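Local coordinates for CBS domain protein/ACT domain protein (Thermotoga maritima, PDB 1VR9) that is of unknown function but pairs two CBS domains with an ACT domain, and may take part in magnesium binding or transport, at residues A[54-59]-A[82-87]. Sequence-based numbering, arbitrary orientation.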
loop_
_atom_site.group_PDB
_atom_site.type_symbol
_atom_site.label_atom_id
_atom_site.label_comp_id
_atom_site.label_asym_id
_atom_site.label_seq_id
_atom_site.Cartn_x
_atom_site.Cartn_y
_atom_site.Cartn_z
ATOM N N GLY A 54 7.052 12.484 -1.420
ATOM C CA GLY A 54 6.973 11.314 -0.545
ATOM C C GLY A 54 5.618 11.119 0.106
ATOM O O GLY A 54 5.467 10.212 0.946
ATOM N N HIS A 55 4.633 11.927 -0.295
ATOM C CA HIS A 55 3.271 11.817 0.232
ATOM C C HIS A 55 2.560 10.632 -0.380
ATOM O O HIS A 55 2.788 10.273 -1.525
ATOM C CB HIS A 55 2.407 13.044 -0.054
ATOM C CG HIS A 55 2.870 14.298 0.620
ATOM N ND1 HIS A 55 3.176 15.451 -0.069
ATOM C CD2 HIS A 55 3.045 14.584 1.929
ATOM C CE1 HIS A 55 3.534 16.390 0.789
ATOM N NE2 HIS A 55 3.470 15.884 2.009
ATOM N N PHE A 56 1.659 10.053 0.390
ATOM C CA PHE A 56 0.835 8.955 -0.109
ATOM C C PHE A 56 -0.233 9.426 -1.093
ATOM O O PHE A 56 -0.955 10.396 -0.810
ATOM C CB PHE A 56 0.181 8.238 1.061
ATOM C CG PHE A 56 -0.883 7.283 0.643
ATOM C CD1 PHE A 56 -0.568 6.110 -0.041
ATOM C CD2 PHE A 56 -2.213 7.551 0.944
ATOM C CE1 PHE A 56 -1.554 5.241 -0.423
ATOM C CE2 PHE A 56 -3.195 6.668 0.570
ATOM C CZ PHE A 56 -2.880 5.536 -0.106
ATOM N N ARG A 57 -0.329 8.751 -2.243
ATOM C CA ARG A 57 -1.298 9.085 -3.299
ATOM C C ARG A 57 -2.434 8.095 -3.464
ATOM O O ARG A 57 -3.581 8.499 -3.723
ATOM C CB ARG A 57 -0.595 9.245 -4.657
ATOM C CG ARG A 57 0.189 10.551 -4.849
ATOM C CD ARG A 57 -0.646 11.729 -5.347
ATOM N NE ARG A 57 -1.736 11.328 -6.237
ATOM C CZ ARG A 57 -2.996 11.756 -6.143
ATOM N NH1 ARG A 57 -3.353 12.638 -5.210
ATOM N NH2 ARG A 57 -3.911 11.316 -7.007
ATOM N N GLY A 58 -2.125 6.809 -3.313
ATOM C CA GLY A 58 -3.123 5.743 -3.465
ATOM C C GLY A 58 -2.396 4.474 -3.845
ATOM O O GLY A 58 -1.195 4.308 -3.586
ATOM N N VAL A 59 -3.129 3.563 -4.453
ATOM C CA VAL A 59 -2.574 2.291 -4.842
ATOM C C VAL A 59 -2.942 2.052 -6.304
ATOM O O VAL A 59 -3.944 2.588 -6.785
ATOM C CB VAL A 59 -3.108 1.145 -3.934
ATOM C CG1 VAL A 59 -2.938 1.484 -2.453
ATOM C CG2 VAL A 59 -4.533 0.865 -4.222
ATOM N N ASP A 82 -8.018 7.043 0.034
ATOM C CA ASP A 82 -8.406 7.071 1.452
ATOM C C ASP A 82 -7.950 5.834 2.219
ATOM O O ASP A 82 -8.263 5.698 3.413
ATOM C CB ASP A 82 -9.931 7.234 1.597
ATOM C CG ASP A 82 -10.480 8.411 0.790
ATOM O OD1 ASP A 82 -10.059 9.578 1.025
ATOM O OD2 ASP A 82 -11.347 8.183 -0.092
ATOM N N PHE A 83 -7.216 4.938 1.543
ATOM C CA PHE A 83 -6.822 3.636 2.105
ATOM C C PHE A 83 -5.454 3.753 2.779
ATOM O O PHE A 83 -4.414 3.527 2.166
ATOM C CB PHE A 83 -6.817 2.548 1.016
ATOM C CG PHE A 83 -6.529 1.170 1.521
ATOM C CD1 PHE A 83 -7.446 0.491 2.334
ATOM C CD2 PHE A 83 -5.362 0.492 1.133
ATOM C CE1 PHE A 83 -7.188 -0.801 2.779
ATOM C CE2 PHE A 83 -5.116 -0.775 1.557
ATOM C CZ PHE A 83 -6.033 -1.435 2.401
ATOM N N PHE A 84 -5.473 4.126 4.057
ATOM C CA PHE A 84 -4.256 4.299 4.830
ATOM C C PHE A 84 -4.593 4.268 6.321
ATOM O O PHE A 84 -5.740 4.462 6.711
ATOM C CB PHE A 84 -3.580 5.657 4.503
ATOM C CG PHE A 84 -4.406 6.861 4.890
ATOM C CD1 PHE A 84 -4.388 7.351 6.182
ATOM C CD2 PHE A 84 -5.236 7.475 3.963
ATOM C CE1 PHE A 84 -5.170 8.435 6.545
ATOM C CE2 PHE A 84 -6.003 8.544 4.299
ATOM C CZ PHE A 84 -5.982 9.041 5.593
ATOM N N VAL A 85 -3.567 4.056 7.136
ATOM C CA VAL A 85 -3.648 4.322 8.578
ATOM C C VAL A 85 -2.433 5.162 9.004
ATOM O O VAL A 85 -1.480 5.257 8.261
ATOM C CB VAL A 85 -3.729 3.027 9.412
ATOM C CG1 VAL A 85 -5.029 2.339 9.140
ATOM C CG2 VAL A 85 -2.543 2.092 9.161
ATOM N N HIS A 86 -2.492 5.761 10.192
ATOM C CA HIS A 86 -1.381 6.573 10.706
ATOM C C HIS A 86 -0.432 5.725 11.559
ATOM O O HIS A 86 -0.831 4.729 12.135
ATOM C CB HIS A 86 -1.910 7.762 11.526
ATOM C CG HIS A 86 -2.404 8.899 10.690
ATOM N ND1 HIS A 86 -3.695 8.970 10.206
ATOM C CD2 HIS A 86 -1.776 10.017 10.253
ATOM C CE1 HIS A 86 -3.841 10.089 9.517
ATOM N NE2 HIS A 86 -2.692 10.741 9.529
ATOM N N GLU A 87 0.827 6.142 11.650
ATOM C CA GLU A 87 1.816 5.429 12.471
ATOM C C GLU A 87 1.358 5.162 13.904
ATOM O O GLU A 87 1.671 4.119 14.485
ATOM C CB GLU A 87 3.098 6.243 12.579
ATOM C CG GLU A 87 3.949 6.275 11.328
ATOM C CD GLU A 87 5.303 6.927 11.588
ATOM O OE1 GLU A 87 5.357 8.113 12.003
ATOM O OE2 GLU A 87 6.326 6.248 11.373
#
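F56 meets F83 and F84 through the far end of its ring, and residues 54-59 and 82-87 touch here by van der Waals contact of aromatic and aliphatic side chains plus one approach of a ring to a carbonyl. Two ring atoms do the work. CZ of F56 lies 3.4 Å from the carbonyl O of F83, while CE2 of F56 sits 4.0 Å from CD2 of F84 and a little farther from CB of the same residue. The two phenyl groups meet obliquely and do not stack. A lesser touch, 4.4 Å from CG1 of V59 to CD2 of F83, extends the contact to V59, three residues on from F56.

Behind this first shell, backbone and torsions set the rings. F56 has CG anti to its own N (chi1 169°), which carries the ring out toward residues 82-87, and N of G58 lies over one face, displaced to the rim. F84 turns CG in between its N and carbonyl carbon (chi1 64°), and ND1 of H86 stands in the plane of that ring, at its edge.

Farther out, the ring of F56 also packs on P107 and V109 of strand 105-109, and F83 reaches L106 and P107 on that strand as well as L97 of helix 91-100. Backbone hydrogen bonds between G54 and L115 and between F56 and M113 tie strand 56-61 and the turn leading into it to the second CBS unit, consistent with the paired CBS arrangement known as a Bateman module.

No hydrogen bond passes between residues 54-59 and 82-87. The carbonyl O of F83 is buried without any hydrogen-bonding partner in the model; CZ of F56 lies close to it, an approach that can at most partly make up for a hydrogen bond, and this part of the interface rests chiefly on dispersion and burial of apolar surface.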